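Local coordinates for nodulation protein S (Bradyrhizobium sp., PDB 3OFK), which probably transfers a methyl group from S-adenosyl-L-methionine to an amino group during synthesis of the Nod factor, the lipochitooligosaccharide signal of nodulation, at residues A[39-44]-A[184-189]; A[50-55]-A[115-120]; A[77-82]-A[104-109]; A[124-129]-A[163-168]. One frame throughout, in Å; residues are numbered along the deposited sequence.

Overall arrangement
All four contacts belong to one Rossmann-like methyltransferase fold. Contact 1 lies at the surface, a salt bridge between helix 33-46 and the outermost strand 181-189; contacts 2, 3 and 4 are partly buried. In contact 2 a carboxylate holds backbone amides where the central strands 52-58 and 115-121 begin; it touches contact 1 through Val119 and Leu42. Contact 3, on the adjacent strand 73-80, combines apolar packing with Asx turns. Contact 4 joins two loops by an aromatic cluster and waters, and meets contact 3 through Leu127 and Leu107. Contacts 1, 3 and 4 share SAH: His39 reaches its carboxylate, Asp80 its ribose, Asp105 and the Ile106 backbone its adenine, and Tyr126 its purine.

Contact 1: residues A[39-44]-A[184-189]; sequences HTQLLR and ERVQCQ. With SAH (S-adenosyl-L-homocysteine), chain E.
Arg44 of helix 33-46 reaches across to Glu184 at the edge of the sheet. Its NH1 donates to Glu184 OE2 at 2.7 Å in a nearly straight salt bridge (169°). The oxygen lies close to the guanidinium plane and is approached on its syn side, although the two flat groups are turned 48° apart. NH2 adds a weak second bond to the same OE2. Beside the charges, Val186 CG1 sits at the guanidinium edge, 3.3 Å from Arg44 NH2, so a methyl group borders the ion pair.

The guanidinium is positioned from within its own helix. Gln41, one turn earlier, offers OE1 to two nitrogens side-on: Arg44 NH2 at 2.7 Å and Arg44 NE at 2.9 Å. Gln41 OE1 is thus gripped twice by one group and holds it in rotation, while the arginine chain, extended as far as CD, bends at chi3 (64°) to come round to it. The same OE1 lies 3.7 Å from Val186 CG1, and Gln41 CG meets Cys188 SG at 4.1 Å.

Farther out, Leu199 of the neighbouring strand 196-203 packs against both Gln41 and Val186. From the start of the segment, His39 is directed away from the strand; its NE2 donates to the SAH carboxylate oxygen OXT at 2.8 Å, with OXT in the ring plane, and ND1 is bonded to Lys68. Segments 39-44 and 184-189 run nearly antiparallel. This is a helix packed on the sheet of a Rossmann-like methyltransferase, with its other side serving the cofactor pocket.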
# COMPACT_ATOMS: atom_id res chain seq x y z
N HIS A 39 3.84 6.47 7.66
CA HIS A 39 3.77 5.18 8.29
C HIS A 39 3.12 5.19 9.66
O HIS A 39 2.41 4.25 10.01
CB HIS A 39 5.17 4.58 8.40
CG HIS A 39 5.64 3.91 7.16
ND1 HIS A 39 6.77 3.12 7.13
CD2 HIS A 39 5.11 3.86 5.92
CE1 HIS A 39 6.94 2.64 5.91
NE2 HIS A 39 5.94 3.07 5.16
N THR A 40 3.39 6.23 10.44
CA THR A 40 2.73 6.41 11.74
C THR A 40 1.21 6.50 11.53
O THR A 40 0.46 5.79 12.20
CB THR A 40 3.28 7.64 12.51
OG1 THR A 40 4.69 7.45 12.75
CG2 THR A 40 2.57 7.83 13.83
N GLN A 41 0.78 7.33 10.57
CA GLN A 41 -0.65 7.43 10.24
C GLN A 41 -1.23 6.14 9.69
O GLN A 41 -2.30 5.69 10.08
CB GLN A 41 -0.91 8.56 9.23
CG GLN A 41 -0.71 9.98 9.78
CD GLN A 41 -1.43 10.22 11.08
OE1 GLN A 41 -2.54 9.73 11.30
NE2 GLN A 41 -0.80 11.00 11.97
N LEU A 42 -0.51 5.55 8.77
CA LEU A 42 -0.93 4.26 8.23
C LEU A 42 -1.10 3.19 9.34
O LEU A 42 -2.11 2.48 9.37
CB LEU A 42 0.07 3.83 7.14
CG LEU A 42 -0.44 2.85 6.09
CD1 LEU A 42 -1.39 3.56 5.12
CD2 LEU A 42 0.70 2.20 5.36
N LEU A 43 -0.14 3.09 10.27
CA LEU A 43 -0.26 2.14 11.39
C LEU A 43 -1.37 2.55 12.36
O LEU A 43 -2.10 1.69 12.81
CB LEU A 43 1.07 1.94 12.14
CG LEU A 43 1.12 0.79 13.17
CD1 LEU A 43 0.88 -0.57 12.54
CD2 LEU A 43 2.42 0.75 13.90
N ARG A 44 -1.53 3.85 12.64
CA ARG A 44 -2.59 4.31 13.55
C ARG A 44 -3.94 3.86 13.00
O ARG A 44 -4.77 3.32 13.74
CB ARG A 44 -2.60 5.84 13.76
CG ARG A 44 -3.76 6.35 14.62
CD ARG A 44 -3.76 7.87 14.77
NE ARG A 44 -3.96 8.56 13.49
CZ ARG A 44 -5.15 8.75 12.90
NH1 ARG A 44 -6.26 8.29 13.47
NH2 ARG A 44 -5.22 9.39 11.74
N GLU A 184 -12.82 7.08 8.26
CA GLU A 184 -11.88 8.11 8.69
C GLU A 184 -10.93 8.46 7.56
O GLU A 184 -10.69 7.61 6.71
CB GLU A 184 -11.04 7.61 9.88
CG GLU A 184 -10.17 8.69 10.53
CD GLU A 184 -9.34 8.19 11.70
OE1 GLU A 184 -9.50 7.02 12.14
OE2 GLU A 184 -8.52 8.99 12.18
N ARG A 185 -10.36 9.67 7.58
CA ARG A 185 -9.26 10.00 6.66
C ARG A 185 -8.25 10.91 7.31
O ARG A 185 -8.53 11.53 8.34
CB ARG A 185 -9.79 10.66 5.37
CG ARG A 185 -10.47 12.02 5.58
CD ARG A 185 -10.66 12.71 4.24
NE ARG A 185 -11.47 11.88 3.37
CZ ARG A 185 -11.59 12.03 2.05
NH1 ARG A 185 -10.97 13.02 1.41
NH2 ARG A 185 -12.36 11.18 1.38
N VAL A 186 -7.07 10.99 6.72
CA VAL A 186 -6.01 11.88 7.19
C VAL A 186 -5.18 12.35 6.05
O VAL A 186 -4.90 11.61 5.13
CB VAL A 186 -4.98 11.21 8.18
CG1 VAL A 186 -5.09 11.81 9.56
CG2 VAL A 186 -5.08 9.68 8.19
N GLN A 187 -4.72 13.58 6.17
CA GLN A 187 -3.79 14.14 5.24
C GLN A 187 -2.39 14.09 5.83
O GLN A 187 -2.22 14.19 7.05
CB GLN A 187 -4.19 15.58 4.98
CG GLN A 187 -3.55 16.14 3.75
CD GLN A 187 -4.11 17.50 3.41
OE1 GLN A 187 -5.13 17.92 3.97
NE2 GLN A 187 -3.45 18.19 2.48
N CYS A 188 -1.38 13.98 4.98
CA CYS A 188 -0.03 13.87 5.42
C CYS A 188 0.86 14.70 4.51
O CYS A 188 0.93 14.44 3.33
CB CYS A 188 0.38 12.40 5.34
SG CYS A 188 1.26 11.90 6.74
N GLN A 189 1.57 15.69 5.05
CA GLN A 189 2.34 16.58 4.19
C GLN A 189 3.78 16.74 4.63
O GLN A 189 4.05 16.84 5.81
CB GLN A 189 1.66 17.95 4.15
CG GLN A 189 0.29 17.91 3.56
CD GLN A 189 -0.09 19.21 2.91
OE1 GLN A 189 -0.36 19.25 1.71
NE2 GLN A 189 -0.09 20.29 3.69
N SAH E . 3.10 -0.08 0.99
CA SAH E . 4.46 0.29 1.34
CB SAH E . 5.36 0.21 0.11
CG SAH E . 5.12 1.17 -1.05
SD SAH E . 6.40 1.11 -2.36
C SAH E . 4.58 1.68 1.99
O SAH E . 3.65 2.48 1.95
OXT SAH E . 5.61 2.01 2.56
C5' SAH E . 5.37 0.21 -3.57
C4' SAH E . 5.45 -1.31 -3.58
O4' SAH E . 4.40 -1.81 -4.40
C3' SAH E . 6.76 -1.87 -4.14
O3' SAH E . 7.22 -2.94 -3.31
C2' SAH E . 6.35 -2.36 -5.53
O2' SAH E . 7.15 -3.43 -5.98
C1' SAH E . 4.93 -2.79 -5.27
N9 SAH E . 4.02 -2.92 -6.43
C8 SAH E . 3.93 -2.10 -7.53
N7 SAH E . 2.93 -2.56 -8.31
C5 SAH E . 2.38 -3.65 -7.75
C6 SAH E . 1.30 -4.43 -8.16
N6 SAH E . 0.72 -4.17 -9.36
N1 SAH E . 0.94 -5.50 -7.37
C2 SAH E . 1.61 -5.73 -6.18
N3 SAH E . 2.66 -4.92 -5.77
C4 SAH E . 3.03 -3.87 -6.54

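Contact 2: residues A[50-55]-A[115-120]; sequences GAVSNG and FDLIVV
Asp116 clasps the backbone of Ser53 and Asn54 where two central parallel strands of the Rossmann-like sheet begin. Its OD2 accepts from Ser53 N at 2.7 Å through the syn lone pair, fairly straight at 163°. OD1 takes Asn54 N, also at 2.7 Å, from the syn side but 20° out of the carboxylate plane. Each carboxylate oxygen therefore holds one of two successive amides at the corner where the chain turns before Gly55. The carboxylate gets there because Asp116 CG stands between its own backbone N and carbonyl carbon (chi1 59°), which folds the short side chain back toward the corner. A weak bond from Asp116 N to Asn54 O, 3.1 Å, ties the backbones in return.

The packed side lies beneath this clasp. Val52 CG1 comes within 3.3 Å of Asp116 OD1 and also touches Leu117 CB, while Val52 CG2 meets Leu117 CD2 at 3.8 Å, the valine and leucine side chains crossing at about a right angle. Leu117 continues inward onto Leu69 of helix 64-69 and Val151 of strand 148-155. Phe115, likewise buried, has the Asn54 carbonyl at its ring edge, and the Asn54 amide lies near its CD1 and CE1, inclined to the ring. Asn54 ND2 itself is bonded to Leu114 O.

Toward solvent the contact thins: exposed Ser53 adds little beyond its amide and its CB, which passes alongside OD2. Inward from the corner, by contrast, buried Gly55 pairs with Leu117 in a parallel bridge, and the closest approach there is a CA-H...O contact from Gly55 CA to Leu117 O at 3.4 Å.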
# COMPACT_ATOMS: atom_id res chain seq x y z
N GLY A 50 -7.84 -2.38 17.24
CA GLY A 50 -7.07 -3.33 18.05
C GLY A 50 -6.28 -4.31 17.20
O GLY A 50 -5.98 -4.03 16.04
N ALA A 51 -5.92 -5.46 17.79
CA ALA A 51 -5.14 -6.51 17.10
C ALA A 51 -5.91 -7.09 15.90
O ALA A 51 -7.13 -7.24 15.94
CB ALA A 51 -4.73 -7.65 18.09
N VAL A 52 -5.18 -7.44 14.84
CA VAL A 52 -5.80 -7.97 13.61
C VAL A 52 -5.72 -9.50 13.58
O VAL A 52 -4.74 -10.07 14.03
CB VAL A 52 -5.12 -7.28 12.38
CG1 VAL A 52 -5.38 -8.01 11.11
CG2 VAL A 52 -5.57 -5.82 12.29
N SER A 53 -6.75 -10.19 13.09
CA SER A 53 -6.68 -11.68 12.96
C SER A 53 -5.89 -12.21 11.73
O SER A 53 -5.17 -13.23 11.80
CB SER A 53 -8.09 -12.28 12.91
OG SER A 53 -8.78 -12.15 14.16
N ASN A 54 -6.06 -11.55 10.59
CA ASN A 54 -5.58 -12.09 9.33
C ASN A 54 -5.38 -10.93 8.42
O ASN A 54 -6.33 -10.46 7.83
CB ASN A 54 -6.61 -13.07 8.74
CG ASN A 54 -6.05 -13.92 7.64
OD1 ASN A 54 -4.85 -14.20 7.61
ND2 ASN A 54 -6.92 -14.37 6.73
N GLY A 55 -4.17 -10.41 8.38
CA GLY A 55 -3.91 -9.16 7.68
C GLY A 55 -3.29 -9.39 6.30
O GLY A 55 -2.61 -10.41 6.09
N PHE A 115 -9.50 -11.35 4.66
CA PHE A 115 -8.65 -10.56 5.57
C PHE A 115 -9.44 -9.49 6.32
O PHE A 115 -10.22 -8.74 5.73
CB PHE A 115 -7.50 -9.91 4.80
CG PHE A 115 -6.71 -10.88 3.98
CD1 PHE A 115 -5.72 -11.65 4.56
CD2 PHE A 115 -6.99 -11.05 2.62
CE1 PHE A 115 -5.02 -12.57 3.83
CE2 PHE A 115 -6.27 -11.98 1.87
CZ PHE A 115 -5.28 -12.74 2.48
N ASP A 116 -9.24 -9.40 7.63
CA ASP A 116 -9.88 -8.32 8.41
C ASP A 116 -9.10 -6.99 8.35
O ASP A 116 -9.59 -5.95 8.83
CB ASP A 116 -10.15 -8.76 9.85
CG ASP A 116 -8.90 -9.18 10.60
OD1 ASP A 116 -7.99 -9.71 9.97
OD2 ASP A 116 -8.84 -9.01 11.83
N LEU A 117 -7.90 -7.00 7.77
CA LEU A 117 -7.20 -5.77 7.42
C LEU A 117 -6.50 -5.96 6.09
O LEU A 117 -5.77 -6.94 5.91
CB LEU A 117 -6.14 -5.39 8.45
CG LEU A 117 -5.36 -4.09 8.17
CD1 LEU A 117 -6.27 -2.84 8.19
CD2 LEU A 117 -4.27 -3.99 9.25
N ILE A 118 -6.71 -5.02 5.17
CA ILE A 118 -5.90 -4.90 3.99
C ILE A 118 -5.26 -3.53 3.96
O ILE A 118 -5.94 -2.51 4.11
CB ILE A 118 -6.74 -5.07 2.73
CG1 ILE A 118 -7.38 -6.45 2.75
CG2 ILE A 118 -5.87 -4.87 1.50
CD1 ILE A 118 -8.35 -6.68 1.58
N VAL A 119 -3.94 -3.51 3.86
CA VAL A 119 -3.22 -2.25 3.76
C VAL A 119 -2.75 -2.16 2.28
O VAL A 119 -2.19 -3.10 1.72
CB VAL A 119 -2.03 -2.14 4.76
CG1 VAL A 119 -1.33 -0.80 4.62
CG2 VAL A 119 -2.50 -2.39 6.26
N VAL A 120 -3.05 -1.02 1.66
CA VAL A 120 -2.75 -0.74 0.26
C VAL A 120 -2.32 0.70 0.19
O VAL A 120 -3.12 1.64 0.06
CB VAL A 120 -3.93 -1.09 -0.66
CG1 VAL A 120 -5.23 -0.41 -0.21
CG2 VAL A 120 -3.63 -0.77 -2.11

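Contact 3: residues A[77-82]-A[104-109]; sequences TVIDVM and TDILQF. With SAH (S-adenosyl-L-homocysteine), chain E.
Thr104 opens the second segment by donating its N to Asp80 O at 2.9 Å, a weak, strongly bent bond (117°) near the C-terminal end of strand 73-80. Asp105 follows, its CB beside Val81 CG2 with the two side chains pointing the same way. Its OD1 has two donors: SAH N6 at 3.0 Å, and Leu107 N, which arrives from above the carboxylate plane and closes an Asx turn. That turn fixes the carboxylate in front of the adenine amino group.

Ile106 N donates to SAH N1 at 3.0 Å, so adjacent residues read the adenine edge, while Val81 CG1 packs on the purine carbons. The Ile106 side chain turns to Ile79, CD1 to CD1 at 3.8 Å. Phe109 ends the segment: Ile79 CG2 sits over the centre of its ring, 10° off the normal, a CH-pi contact. Ile79 thus splits its branches, its CD1 to Ile106 and its CG2 to Phe109.

At the ribose, Asp80 OD1 accepts from SAH O2' at 2.7 Å and OD2 from SAH O3' at 2.5 Å, the acidic residue after the second strand common in Rossmann-fold SAM methyltransferases. OD1 also accepts Met82 N by its anti lone pair in a second Asx turn. Strand 73-80 runs between strands 52-58 and 99-103, Asn139 of helix 130-142 holds Ile106 O and Phe109 O, and helix 13-21 covers Val81 and Met82.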
# COMPACT_ATOMS: atom_id res chain seq x y z
N THR A 77 -0.29 -11.86 5.56
CA THR A 77 0.10 -12.18 4.19
C THR A 77 0.59 -10.91 3.51
O THR A 77 0.01 -9.82 3.67
CB THR A 77 -1.12 -12.82 3.47
OG1 THR A 77 -1.49 -13.97 4.24
CG2 THR A 77 -0.84 -13.19 1.97
N VAL A 78 1.64 -11.04 2.70
CA VAL A 78 2.24 -9.88 2.03
C VAL A 78 2.44 -10.24 0.51
O VAL A 78 2.97 -11.30 0.16
CB VAL A 78 3.60 -9.59 2.62
CG1 VAL A 78 4.29 -8.39 1.89
CG2 VAL A 78 3.52 -9.33 4.11
N ILE A 79 1.94 -9.39 -0.38
CA ILE A 79 2.12 -9.63 -1.79
C ILE A 79 2.91 -8.46 -2.35
O ILE A 79 2.90 -7.36 -1.80
CB ILE A 79 0.82 -9.93 -2.57
CG1 ILE A 79 -0.09 -8.71 -2.70
CG2 ILE A 79 0.04 -11.09 -1.88
CD1 ILE A 79 -0.96 -8.72 -3.95
N ASP A 80 3.65 -8.76 -3.39
CA ASP A 80 4.38 -7.79 -4.12
C ASP A 80 4.71 -8.34 -5.50
O ASP A 80 5.06 -9.51 -5.67
CB ASP A 80 5.67 -7.43 -3.39
CG ASP A 80 6.19 -6.08 -3.83
OD1 ASP A 80 6.63 -5.93 -5.02
OD2 ASP A 80 6.05 -5.14 -3.01
N VAL A 81 4.58 -7.49 -6.49
CA VAL A 81 4.82 -7.87 -7.86
C VAL A 81 6.31 -8.14 -8.11
O VAL A 81 6.67 -8.83 -9.05
CB VAL A 81 4.33 -6.78 -8.80
CG1 VAL A 81 5.31 -5.60 -8.83
CG2 VAL A 81 4.13 -7.35 -10.18
N MET A 82 7.17 -7.61 -7.24
CA MET A 82 8.62 -7.75 -7.38
C MET A 82 9.24 -8.79 -6.45
O MET A 82 9.32 -8.55 -5.24
CB MET A 82 9.29 -6.41 -7.13
CG MET A 82 8.81 -5.27 -8.07
SD MET A 82 9.00 -5.65 -9.81
CE MET A 82 10.76 -5.55 -10.00
N THR A 104 3.39 -11.67 -6.59
CA THR A 104 2.30 -11.60 -7.57
C THR A 104 1.82 -10.17 -7.65
O THR A 104 1.87 -9.41 -6.68
CB THR A 104 1.08 -12.49 -7.18
OG1 THR A 104 1.53 -13.76 -6.72
CG2 THR A 104 0.17 -12.73 -8.37
N ASP A 105 1.29 -9.85 -8.80
CA ASP A 105 0.63 -8.62 -9.06
C ASP A 105 -0.74 -8.70 -8.36
O ASP A 105 -1.38 -9.77 -8.32
CB ASP A 105 0.47 -8.48 -10.57
CG ASP A 105 0.04 -7.11 -11.00
OD1 ASP A 105 -0.82 -6.50 -10.33
OD2 ASP A 105 0.57 -6.66 -12.02
N ILE A 106 -1.20 -7.59 -7.80
CA ILE A 106 -2.53 -7.59 -7.16
C ILE A 106 -3.63 -7.97 -8.18
O ILE A 106 -4.64 -8.58 -7.83
CB ILE A 106 -2.81 -6.25 -6.43
CG1 ILE A 106 -4.21 -6.26 -5.77
CG2 ILE A 106 -2.64 -5.05 -7.36
CD1 ILE A 106 -4.43 -7.41 -4.80
N LEU A 107 -3.40 -7.63 -9.46
CA LEU A 107 -4.29 -8.01 -10.57
C LEU A 107 -4.42 -9.50 -10.76
O LEU A 107 -5.43 -9.96 -11.29
CB LEU A 107 -3.79 -7.43 -11.90
CG LEU A 107 -4.06 -5.94 -12.15
CD1 LEU A 107 -3.53 -5.59 -13.53
CD2 LEU A 107 -5.55 -5.61 -12.06
N GLN A 108 -3.40 -10.25 -10.36
CA GLN A 108 -3.40 -11.69 -10.58
C GLN A 108 -3.59 -12.50 -9.32
O GLN A 108 -3.73 -13.71 -9.39
CB GLN A 108 -2.11 -12.11 -11.27
CG GLN A 108 -2.19 -12.02 -12.79
CD GLN A 108 -1.47 -13.17 -13.43
OE1 GLN A 108 -0.24 -13.19 -13.49
NE2 GLN A 108 -2.24 -14.18 -13.90
N PHE A 109 -3.60 -11.83 -8.16
CA PHE A 109 -3.69 -12.52 -6.88
C PHE A 109 -5.11 -13.01 -6.69
O PHE A 109 -6.06 -12.22 -6.72
CB PHE A 109 -3.30 -11.56 -5.75
CG PHE A 109 -3.21 -12.23 -4.39
CD1 PHE A 109 -2.42 -13.35 -4.20
CD2 PHE A 109 -3.86 -11.70 -3.30
CE1 PHE A 109 -2.31 -13.94 -2.94
CE2 PHE A 109 -3.75 -12.29 -2.05
CZ PHE A 109 -2.98 -13.41 -1.87
N SAH E . 3.10 -0.08 0.99
CA SAH E . 4.46 0.29 1.34
CB SAH E . 5.36 0.21 0.11
CG SAH E . 5.12 1.17 -1.05
SD SAH E . 6.40 1.11 -2.36
C SAH E . 4.58 1.68 1.99
O SAH E . 3.65 2.48 1.95
OXT SAH E . 5.61 2.01 2.56
C5' SAH E . 5.37 0.21 -3.57
C4' SAH E . 5.45 -1.31 -3.58
O4' SAH E . 4.40 -1.81 -4.40
C3' SAH E . 6.76 -1.87 -4.14
O3' SAH E . 7.22 -2.94 -3.31
C2' SAH E . 6.35 -2.36 -5.53
O2' SAH E . 7.15 -3.43 -5.98
C1' SAH E . 4.93 -2.79 -5.27
N9 SAH E . 4.02 -2.92 -6.43
C8 SAH E . 3.93 -2.10 -7.53
N7 SAH E . 2.93 -2.56 -8.31
C5 SAH E . 2.38 -3.65 -7.75
C6 SAH E . 1.30 -4.43 -8.16
N6 SAH E . 0.72 -4.17 -9.36
N1 SAH E . 0.94 -5.50 -7.37
C2 SAH E . 1.61 -5.73 -6.18
N3 SAH E . 2.66 -4.92 -5.77
C4 SAH E . 3.03 -3.87 -6.54

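Contact 4: residues A[124-129]-A[163-168]; sequences LYYLED and WGHVAG. With SAH (S-adenosyl-L-homocysteine), chain E.
Tyr125 is the hub of an aromatic cluster with Tyr126, Trp163 and His165, joining two loops of the Rossmann-like fold at the cofactor pocket. Its CB lies 3.4 Å from Ala167 O and near His165 CB. With CG set between backbone N and carbonyl carbon (chi1 51°), the ring is swung toward the 163-168 loop. CD1 meets His165 CD2 at 3.4 Å, the two rings oblique with planes 31° apart. CE1 is near both His165 CD2 and Trp163 CZ3, and also rises over one face of the Tyr126 ring. Tyr125 CZ packs on Trp163 CZ3, and Tyr125 OH comes 3.6 Å from Trp163 CZ3 while bonding to Glu122.

The Trp163 carbonyl oxygen and the Tyr125 carbonyl carbon lie over opposite faces of the His165 ring, both offset toward the rim. Tyr126 CD1 reaches His165 CE1, and on its other flank CD2 touches SAH C8 at 3.7 Å. Val166 CG2 lies against Glu128 O.

Waters bridge the two segments: one donates to Tyr125 O (2.7 Å) and Leu127 O and accepts from Val166 N, and a second water donates to Leu127 O and lies 3.0 Å from His165 ND1.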
# COMPACT_ATOMS: atom_id res chain seq x y z
N LEU A 124 -1.20 1.50 -5.86
CA LEU A 124 -2.20 1.37 -6.94
C LEU A 124 -1.94 2.28 -8.14
O LEU A 124 -2.34 1.95 -9.26
CB LEU A 124 -3.64 1.51 -6.44
CG LEU A 124 -4.23 0.49 -5.46
CD1 LEU A 124 -5.68 0.92 -5.06
CD2 LEU A 124 -4.24 -0.91 -6.03
N TYR A 125 -1.19 3.37 -7.96
CA TYR A 125 -0.85 4.19 -9.13
C TYR A 125 0.17 3.57 -10.09
O TYR A 125 0.38 4.09 -11.19
CB TYR A 125 -0.40 5.59 -8.72
CG TYR A 125 0.68 5.70 -7.66
CD1 TYR A 125 2.03 5.52 -7.96
CD2 TYR A 125 0.35 6.06 -6.36
CE1 TYR A 125 3.01 5.66 -6.97
CE2 TYR A 125 1.32 6.20 -5.38
CZ TYR A 125 2.63 6.00 -5.69
OH TYR A 125 3.55 6.18 -4.68
N TYR A 126 0.81 2.47 -9.72
CA TYR A 126 1.69 1.80 -10.69
C TYR A 126 0.91 1.06 -11.77
O TYR A 126 1.45 0.63 -12.77
CB TYR A 126 2.67 0.85 -9.98
CG TYR A 126 3.69 1.59 -9.15
CD1 TYR A 126 4.69 2.35 -9.76
CD2 TYR A 126 3.65 1.55 -7.77
CE1 TYR A 126 5.63 3.06 -9.00
CE2 TYR A 126 4.56 2.26 -7.02
CZ TYR A 126 5.55 3.00 -7.63
OH TYR A 126 6.43 3.67 -6.84
N LEU A 127 -0.38 0.89 -11.60
CA LEU A 127 -1.16 0.19 -12.62
C LEU A 127 -1.29 1.10 -13.85
O LEU A 127 -1.16 2.32 -13.75
CB LEU A 127 -2.52 -0.21 -12.06
CG LEU A 127 -2.44 -1.27 -10.96
CD1 LEU A 127 -3.77 -1.28 -10.21
CD2 LEU A 127 -2.09 -2.64 -11.54
N GLU A 128 -1.52 0.51 -15.02
CA GLU A 128 -1.50 1.24 -16.28
C GLU A 128 -2.70 2.13 -16.58
O GLU A 128 -2.56 3.13 -17.28
CB GLU A 128 -1.36 0.27 -17.46
CG GLU A 128 -0.07 -0.51 -17.43
CD GLU A 128 -0.02 -1.51 -18.57
OE1 GLU A 128 -0.49 -2.65 -18.38
OE2 GLU A 128 0.47 -1.12 -19.65
N ASP A 129 -3.88 1.75 -16.12
CA ASP A 129 -5.10 2.53 -16.42
C ASP A 129 -6.15 2.33 -15.37
O ASP A 129 -5.96 1.54 -14.43
CB ASP A 129 -5.62 2.14 -17.81
CG ASP A 129 -5.84 0.64 -17.97
OD1 ASP A 129 -6.55 0.06 -17.11
OD2 ASP A 129 -5.34 0.08 -18.96
N TRP A 163 3.97 12.47 -11.72
CA TRP A 163 4.86 11.31 -11.75
C TRP A 163 4.67 10.41 -12.99
O TRP A 163 5.32 9.37 -13.08
CB TRP A 163 4.71 10.46 -10.48
CG TRP A 163 5.25 11.10 -9.23
CD1 TRP A 163 6.12 12.16 -9.13
CD2 TRP A 163 4.99 10.67 -7.90
NE1 TRP A 163 6.38 12.42 -7.80
CE2 TRP A 163 5.70 11.52 -7.03
CE3 TRP A 163 4.19 9.65 -7.34
CZ2 TRP A 163 5.65 11.39 -5.64
CZ3 TRP A 163 4.14 9.52 -5.97
CH2 TRP A 163 4.86 10.39 -5.13
N GLY A 164 3.80 10.80 -13.91
CA GLY A 164 3.52 10.01 -15.10
C GLY A 164 2.41 8.97 -14.94
O GLY A 164 2.13 8.22 -15.87
N HIS A 165 1.79 8.91 -13.76
CA HIS A 165 0.74 7.92 -13.52
C HIS A 165 -0.63 8.48 -13.82
O HIS A 165 -0.77 9.66 -14.20
CB HIS A 165 0.84 7.36 -12.09
CG HIS A 165 2.20 6.85 -11.75
ND1 HIS A 165 2.84 5.87 -12.48
CD2 HIS A 165 3.05 7.19 -10.75
CE1 HIS A 165 4.04 5.64 -11.95
NE2 HIS A 165 4.18 6.42 -10.89
N VAL A 166 -1.66 7.64 -13.73
CA VAL A 166 -3.00 8.05 -14.18
C VAL A 166 -3.86 8.71 -13.08
O VAL A 166 -4.57 9.70 -13.34
CB VAL A 166 -3.77 6.86 -14.84
CG1 VAL A 166 -5.16 7.32 -15.29
CG2 VAL A 166 -3.01 6.30 -16.05
N ALA A 167 -3.83 8.15 -11.87
CA ALA A 167 -4.61 8.70 -10.79
C ALA A 167 -4.05 8.31 -9.42
O ALA A 167 -3.32 7.31 -9.30
CB ALA A 167 -6.07 8.28 -10.93
N GLY A 168 -4.40 9.10 -8.40
CA GLY A 168 -3.94 8.92 -7.04
C GLY A 168 -5.09 8.89 -6.03
O GLY A 168 -6.16 8.33 -6.32
N SAH E . 3.10 -0.08 0.99
CA SAH E . 4.46 0.29 1.34
CB SAH E . 5.36 0.21 0.11
CG SAH E . 5.12 1.17 -1.05
SD SAH E . 6.40 1.11 -2.36
C SAH E . 4.58 1.68 1.99
O SAH E . 3.65 2.48 1.95
OXT SAH E . 5.61 2.01 2.56
C5' SAH E . 5.37 0.21 -3.57
C4' SAH E . 5.45 -1.31 -3.58
O4' SAH E . 4.40 -1.81 -4.40
C3' SAH E . 6.76 -1.87 -4.14
O3' SAH E . 7.22 -2.94 -3.31
C2' SAH E . 6.35 -2.36 -5.53
O2' SAH E . 7.15 -3.43 -5.98
C1' SAH E . 4.93 -2.79 -5.27
N9 SAH E . 4.02 -2.92 -6.43
C8 SAH E . 3.93 -2.10 -7.53
N7 SAH E . 2.93 -2.56 -8.31
C5 SAH E . 2.38 -3.65 -7.75
C6 SAH E . 1.30 -4.43 -8.16
N6 SAH E . 0.72 -4.17 -9.36
N1 SAH E . 0.94 -5.50 -7.37
C2 SAH E . 1.61 -5.73 -6.18
N3 SAH E . 2.66 -4.92 -5.77
C4 SAH E . 3.03 -3.87 -6.54
O HOH W 1 -1.71 4.90 -12.72
O HOH W 2 1.38 4.05 -14.33